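Local coordinates for DUF4439 domain-containing protein (Mycobacterium tuberculosis, PDB 2IB0) that is of unknown function but folds as a four-helix bundle of the ferritin-like kind, at residues A[39-48]-A[96-107]. Numbering follows the deposited sequence.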
ATOM      1  N   GLY A  39     -10.209   0.818  18.291  1.00 33.15           N
ATOM      2  CA  GLY A  39     -10.142  -0.628  18.202  1.00 32.69           C
ATOM      3  C   GLY A  39      -8.799  -1.163  18.647  1.00 32.07           C
ATOM      4  O   GLY A  39      -8.693  -2.278  19.152  1.00 31.01           O
ATOM      5  N   TYR A  40      -7.742  -0.394  18.407  1.00 31.66           N
ATOM      6  CA  TYR A  40      -6.416  -0.858  18.800  1.00 31.04           C
ATOM      7  C   TYR A  40      -6.220  -0.846  20.318  1.00 31.02           C
ATOM      8  O   TYR A  40      -5.358  -1.542  20.810  1.00 31.61           O
ATOM      9  CB  TYR A  40      -5.314  -0.066  18.121  1.00 31.21           C
ATOM     10  CG  TYR A  40      -4.779  -0.651  16.833  1.00 31.38           C
ATOM     11  CD1 TYR A  40      -4.977  -0.007  15.620  1.00 31.69           C
ATOM     12  CD2 TYR A  40      -4.077  -1.872  16.832  1.00 32.21           C
ATOM     13  CE1 TYR A  40      -4.462  -0.562  14.403  1.00 31.02           C
ATOM     14  CE2 TYR A  40      -3.594  -2.426  15.662  1.00 33.28           C
ATOM     15  CZ  TYR A  40      -3.792  -1.765  14.433  1.00 30.96           C
ATOM     16  OH  TYR A  40      -3.265  -2.303  13.262  1.00 30.34           O
ATOM     17  N   GLY A  41      -7.008  -0.040  21.043  1.00 29.91           N
ATOM     18  CA  GLY A  41      -7.077  -0.172  22.490  1.00 29.69           C
ATOM     19  C   GLY A  41      -7.471  -1.599  22.867  1.00 29.79           C
ATOM     20  O   GLY A  41      -6.937  -2.159  23.819  1.00 28.47           O
ATOM     21  N   ILE A  42      -8.438  -2.166  22.147  1.00 28.78           N
ATOM     22  CA  ILE A  42      -8.888  -3.523  22.415  1.00 30.00           C
ATOM     23  C   ILE A  42      -7.845  -4.553  21.943  1.00 30.16           C
ATOM     24  O   ILE A  42      -7.535  -5.495  22.658  1.00 29.28           O
ATOM     25  CB  ILE A  42     -10.275  -3.789  21.803  1.00 30.83           C
ATOM     26  CG1 ILE A  42     -11.352  -3.034  22.610  1.00 32.15           C
ATOM     27  CG2 ILE A  42     -10.642  -5.275  21.897  1.00 33.86           C
ATOM     28  CD1 ILE A  42     -11.502  -1.547  22.210  1.00 31.54           C
ATOM     29  N   VAL A  43      -7.285  -4.344  20.755  1.00 29.81           N
ATOM     30  CA  VAL A  43      -6.192  -5.173  20.271  1.00 30.50           C
ATOM     31  C   VAL A  43      -5.120  -5.243  21.354  1.00 30.72           C
ATOM     32  O   VAL A  43      -4.701  -6.338  21.752  1.00 31.72           O
ATOM     33  CB  VAL A  43      -5.626  -4.626  18.945  1.00 30.49           C
ATOM     34  CG1 VAL A  43      -4.364  -5.385  18.509  1.00 31.26           C
ATOM     35  CG2 VAL A  43      -6.687  -4.675  17.868  1.00 29.70           C
ATOM     36  N   SER A  44      -4.731  -4.093  21.895  1.00 29.94           N
ATOM     37  CA  SER A  44      -3.696  -4.067  22.924  1.00 29.15           C
ATOM     38  C   SER A  44      -4.040  -4.815  24.237  1.00 29.65           C
ATOM     39  O   SER A  44      -3.218  -5.582  24.766  1.00 28.54           O
ATOM     40  CB  SER A  44      -3.365  -2.601  23.232  1.00 29.88           C
ATOM     41  OG  SER A  44      -2.477  -2.515  24.325  1.00 30.68           O
ATOM     42  N   ALA A  45      -5.234  -4.546  24.785  1.00 28.84           N
ATOM     43  CA  ALA A  45      -5.700  -5.152  26.027  1.00 28.22           C
ATOM     44  C   ALA A  45      -5.779  -6.665  25.944  1.00 29.10           C
ATOM     45  O   ALA A  45      -5.559  -7.336  26.954  1.00 27.64           O
ATOM     46  CB  ALA A  45      -7.050  -4.591  26.396  1.00 27.12           C
ATOM     47  N   LEU A  46      -6.148  -7.187  24.772  1.00 31.28           N
ATOM     48  CA  LEU A  46      -6.232  -8.622  24.557  1.00 37.98           C
ATOM     49  C   LEU A  46      -4.880  -9.308  24.260  1.00 40.36           C
ATOM     50  O   LEU A  46      -4.561 -10.338  24.915  1.00 41.49           O
ATOM     51  CB  LEU A  46      -7.172  -8.949  23.396  1.00 37.15           C
ATOM     52  CG  LEU A  46      -8.692  -8.947  23.583  1.00 37.14           C
ATOM     53  CD1 LEU A  46      -9.298  -8.761  22.234  1.00 44.45           C
ATOM     54  CD2 LEU A  46      -9.206 -10.200  24.236  1.00 38.45           C
ATOM     55  N   SER A  47      -4.131  -8.710  23.304  1.00 43.32           N
ATOM     56  CA  SER A  47      -2.881  -9.240  22.587  1.00 43.20           C
ATOM     57  C   SER A  47      -1.935 -10.035  23.471  1.00 44.82           C
ATOM     58  O   SER A  47      -1.805  -9.656  24.633  1.00 45.61           O
ATOM     59  CB  SER A  47      -2.197  -8.157  21.833  1.00 43.97           C
ATOM     60  OG  SER A  47      -2.978  -7.870  20.698  1.00 48.03           O
ATOM     61  N   PRO A  48      -1.060 -10.911  22.898  1.00 46.77           N
ATOM     62  CA  PRO A  48       0.386 -10.988  23.212  1.00 47.42           C
ATOM     63  C   PRO A  48       1.239  -9.797  23.487  1.00 48.66           C
ATOM     64  O   PRO A  48       1.347  -8.957  22.618  1.00 49.60           O
ATOM     65  CB  PRO A  48       0.958 -11.917  22.138  1.00 46.63           C
ATOM     66  CG  PRO A  48      -0.180 -12.780  21.785  1.00 46.26           C
ATOM     67  CD  PRO A  48      -1.317 -11.734  21.698  1.00 45.95           C
ATOM     68  N   ALA A  96      -6.852 -13.264  22.737  1.00 41.63           N
ATOM     69  CA  ALA A  96      -5.640 -12.860  22.014  1.00 43.00           C
ATOM     70  C   ALA A  96      -5.588 -13.096  20.507  1.00 44.40           C
ATOM     71  O   ALA A  96      -5.100 -12.225  19.782  1.00 46.44           O
ATOM     72  CB  ALA A  96      -4.357 -13.411  22.767  1.00 43.10           C
ATOM     73  N   ALA A  97      -6.137 -14.206  19.989  1.00 45.55           N
ATOM     74  CA  ALA A  97      -6.180 -14.442  18.506  1.00 45.11           C
ATOM     75  C   ALA A  97      -7.198 -13.622  17.730  1.00 46.43           C
ATOM     76  O   ALA A  97      -6.993 -13.251  16.537  1.00 47.96           O
ATOM     77  CB  ALA A  97      -6.372 -15.878  18.200  1.00 46.16           C
ATOM     78  N   ASP A  98      -8.314 -13.316  18.381  1.00 45.33           N
ATOM     79  CA  ASP A  98      -9.327 -12.498  17.740  1.00 44.72           C
ATOM     80  C   ASP A  98      -8.788 -11.109  17.444  1.00 43.82           C
ATOM     81  O   ASP A  98      -9.250 -10.461  16.518  1.00 43.61           O
ATOM     82  CB  ASP A  98     -10.536 -12.344  18.612  1.00 43.91           C
ATOM     83  CG  ASP A  98     -11.244 -13.629  18.843  1.00 44.66           C
ATOM     84  OD1 ASP A  98     -11.214 -14.492  17.945  1.00 46.66           O
ATOM     85  OD2 ASP A  98     -11.843 -13.764  19.925  1.00 43.74           O
ATOM     86  N   ALA A  99      -7.832 -10.668  18.245  1.00 44.09           N
ATOM     87  CA  ALA A  99      -7.355  -9.276  18.200  1.00 43.69           C
ATOM     88  C   ALA A  99      -6.504  -8.960  16.956  1.00 42.78           C
ATOM     89  O   ALA A  99      -6.630  -7.863  16.391  1.00 43.91           O
ATOM     90  CB  ALA A  99      -6.573  -8.943  19.456  1.00 44.16           C
ATOM     91  N   ALA A 100      -5.612  -9.877  16.604  1.00 39.03           N
ATOM     92  CA  ALA A 100      -4.913  -9.869  15.298  1.00 38.02           C
ATOM     93  C   ALA A 100      -5.877  -9.865  14.060  1.00 36.84           C
ATOM     94  O   ALA A 100      -5.676  -9.101  13.126  1.00 34.44           O
ATOM     95  CB  ALA A 100      -3.929 -11.013  15.234  1.00 35.22           C
ATOM     96  N   ARG A 101      -6.932 -10.685  14.078  1.00 35.99           N
ATOM     97  CA  ARG A 101      -7.941 -10.609  13.040  1.00 37.75           C
ATOM     98  C   ARG A 101      -8.642  -9.248  13.023  1.00 37.22           C
ATOM     99  O   ARG A 101      -8.973  -8.720  11.964  1.00 36.59           O
ATOM    100  CB  ARG A 101      -8.988 -11.716  13.221  1.00 37.46           C
ATOM    101  CG  ARG A 101      -8.517 -13.087  12.734  1.00 41.57           C
ATOM    102  CD  ARG A 101      -9.688 -14.154  12.725  1.00 41.90           C
ATOM    103  NE  ARG A 101     -10.063 -14.652  14.078  1.00 47.90           N
ATOM    104  CZ  ARG A 101      -9.343 -15.546  14.780  1.00 48.80           C
ATOM    105  NH1 ARG A 101      -8.178 -15.999  14.293  1.00 48.34           N
ATOM    106  NH2 ARG A 101      -9.754 -15.959  15.982  1.00 46.97           N
ATOM    107  N   LEU A 102      -8.908  -8.703  14.202  1.00 35.37           N
ATOM    108  CA  LEU A 102      -9.542  -7.394  14.303  1.00 35.46           C
ATOM    109  C   LEU A 102      -8.624  -6.362  13.671  1.00 32.93           C
ATOM    110  O   LEU A 102      -9.090  -5.493  12.958  1.00 32.98           O
ATOM    111  CB  LEU A 102      -9.795  -7.015  15.789  1.00 34.82           C
ATOM    112  CG  LEU A 102     -10.349  -5.619  16.117  1.00 36.00           C
ATOM    113  CD1 LEU A 102     -11.649  -5.357  15.375  1.00 38.51           C
ATOM    114  CD2 LEU A 102     -10.543  -5.484  17.642  1.00 36.75           C
ATOM    115  N   ALA A 103      -7.351  -6.423  14.022  1.00 32.29           N
ATOM    116  CA  ALA A 103      -6.353  -5.485  13.481  1.00 33.72           C
ATOM    117  C   ALA A 103      -6.313  -5.558  11.946  1.00 33.64           C
ATOM    118  O   ALA A 103      -6.281  -4.544  11.276  1.00 33.40           O
ATOM    119  CB  ALA A 103      -4.969  -5.775  14.046  1.00 32.57           C
ATOM    120  N   VAL A 104      -6.358  -6.752  11.379  1.00 32.32           N
ATOM    121  CA  VAL A 104      -6.341  -6.889   9.891  1.00 32.70           C
ATOM    122  C   VAL A 104      -7.633  -6.243   9.328  1.00 33.44           C
ATOM    123  O   VAL A 104      -7.615  -5.470   8.366  1.00 32.88           O
ATOM    124  CB  VAL A 104      -6.273  -8.386   9.460  1.00 32.71           C
ATOM    125  CG1 VAL A 104      -6.443  -8.556   7.908  1.00 32.18           C
ATOM    126  CG2 VAL A 104      -5.001  -9.024   9.977  1.00 30.80           C
ATOM    127  N   ARG A 105      -8.767  -6.582   9.915  1.00 33.81           N
ATOM    128  CA  ARG A 105     -10.028  -6.044   9.416  1.00 34.64           C
ATOM    129  C   ARG A 105     -10.014  -4.496   9.460  1.00 33.82           C
ATOM    130  O   ARG A 105     -10.490  -3.842   8.530  1.00 33.20           O
ATOM    131  CB  ARG A 105     -11.209  -6.600  10.217  1.00 35.43           C
ATOM    132  CG  ARG A 105     -12.446  -5.735  10.050  1.00 39.55           C
ATOM    133  CD  ARG A 105     -13.063  -5.826   8.630  1.00 46.86           C
ATOM    134  NE  ARG A 105     -14.261  -6.653   8.720  1.00 56.38           N
ATOM    135  CZ  ARG A 105     -15.503  -6.187   8.767  1.00 57.49           C
ATOM    136  NH1 ARG A 105     -15.766  -4.880   8.658  1.00 57.88           N
ATOM    137  NH2 ARG A 105     -16.485  -7.054   8.884  1.00 59.31           N
ATOM    138  N   MET A 106      -9.462  -3.935  10.530  1.00 32.17           N
ATOM    139  CA  MET A 106      -9.424  -2.488  10.703  1.00 32.81           C
ATOM    140  C   MET A 106      -8.524  -1.804   9.668  1.00 31.96           C
ATOM    141  O   MET A 106      -8.914  -0.837   9.074  1.00 31.72           O
ATOM    142  CB  MET A 106      -9.058  -2.095  12.143  1.00 31.68           C
ATOM    143  CG  MET A 106     -10.086  -2.528  13.218  1.00 34.08           C
ATOM    144  SD  MET A 106      -9.777  -1.609  14.743  1.00 33.87           S
ATOM    145  CE  MET A 106      -8.137  -2.318  15.112  1.00 25.88           C
ATOM    146  N   GLU A 107      -7.386  -2.416   9.370  1.00 33.77           N
ATOM    147  CA  GLU A 107      -6.422  -1.919   8.378  1.00 33.41           C
ATOM    148  C   GLU A 107      -6.985  -2.018   6.980  1.00 34.70           C
ATOM    149  O   GLU A 107      -6.826  -1.107   6.182  1.00 34.44           O
ATOM    150  CB  GLU A 107      -5.122  -2.705   8.525  1.00 33.40           C
ATOM    151  CG  GLU A 107      -4.361  -2.420   9.875  1.00 31.50           C
ATOM    152  CD  GLU A 107      -4.000  -0.916  10.145  1.00 34.13           C
ATOM    153  OE1 GLU A 107      -3.996  -0.048   9.226  1.00 34.12           O
ATOM    154  OE2 GLU A 107      -3.674  -0.602  11.307  1.00 32.57           O
TER
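Val-43 is the knob of the apolar packing, seated in a hole formed by Ala-99, Leu-102, Ala-103 and Met-106. Its CG1 lies anti to the backbone N (chi1 173°), which leaves CG2 to face the neighbouring helix, 3.9 Å from both Leu-102 CD2 and Met-106 CE. A short branched side chain suits this hole because two of its walls are alanines. Ala-99 brings the backbones close: its CA is 4.7 Å from that of Val-43, and its methyl group also meets Leu-46 CD1. Toward the other end the helices diverge, and the longer Met-106 bridges the gap, its SD resting 3.6 Å from Gly-39 CA, where the lack of a side chain admits the sulfur.

Helices 18-46 and 96-120 run antiparallel here, at 152°, as two members of the four-helix bundle; helix 52-75 supplies Val-55 and helix 124-150 Trp-144 beside Val-43.

Over one face of the Tyr-40 ring lies Met-106 CE, a CH-pi contact 4.0 Å from the centroid. At the ring edge the phenol OH donates to the anti lone pair of Glu-107 OE2 (2.6 Å); this oxygen also hydrogen-bonds to His-62 NE2, so two partners satisfy the buried carboxylate oxygen.

Where helix 18-46 ends, the short Ser-47 hydroxyl reaches back one turn to hydrogen-bond Val-43 O, which already accepts Ser-47 N. The small Ala-96 methyl lets the Pro-48 ring approach, CD to CB 3.6 Å.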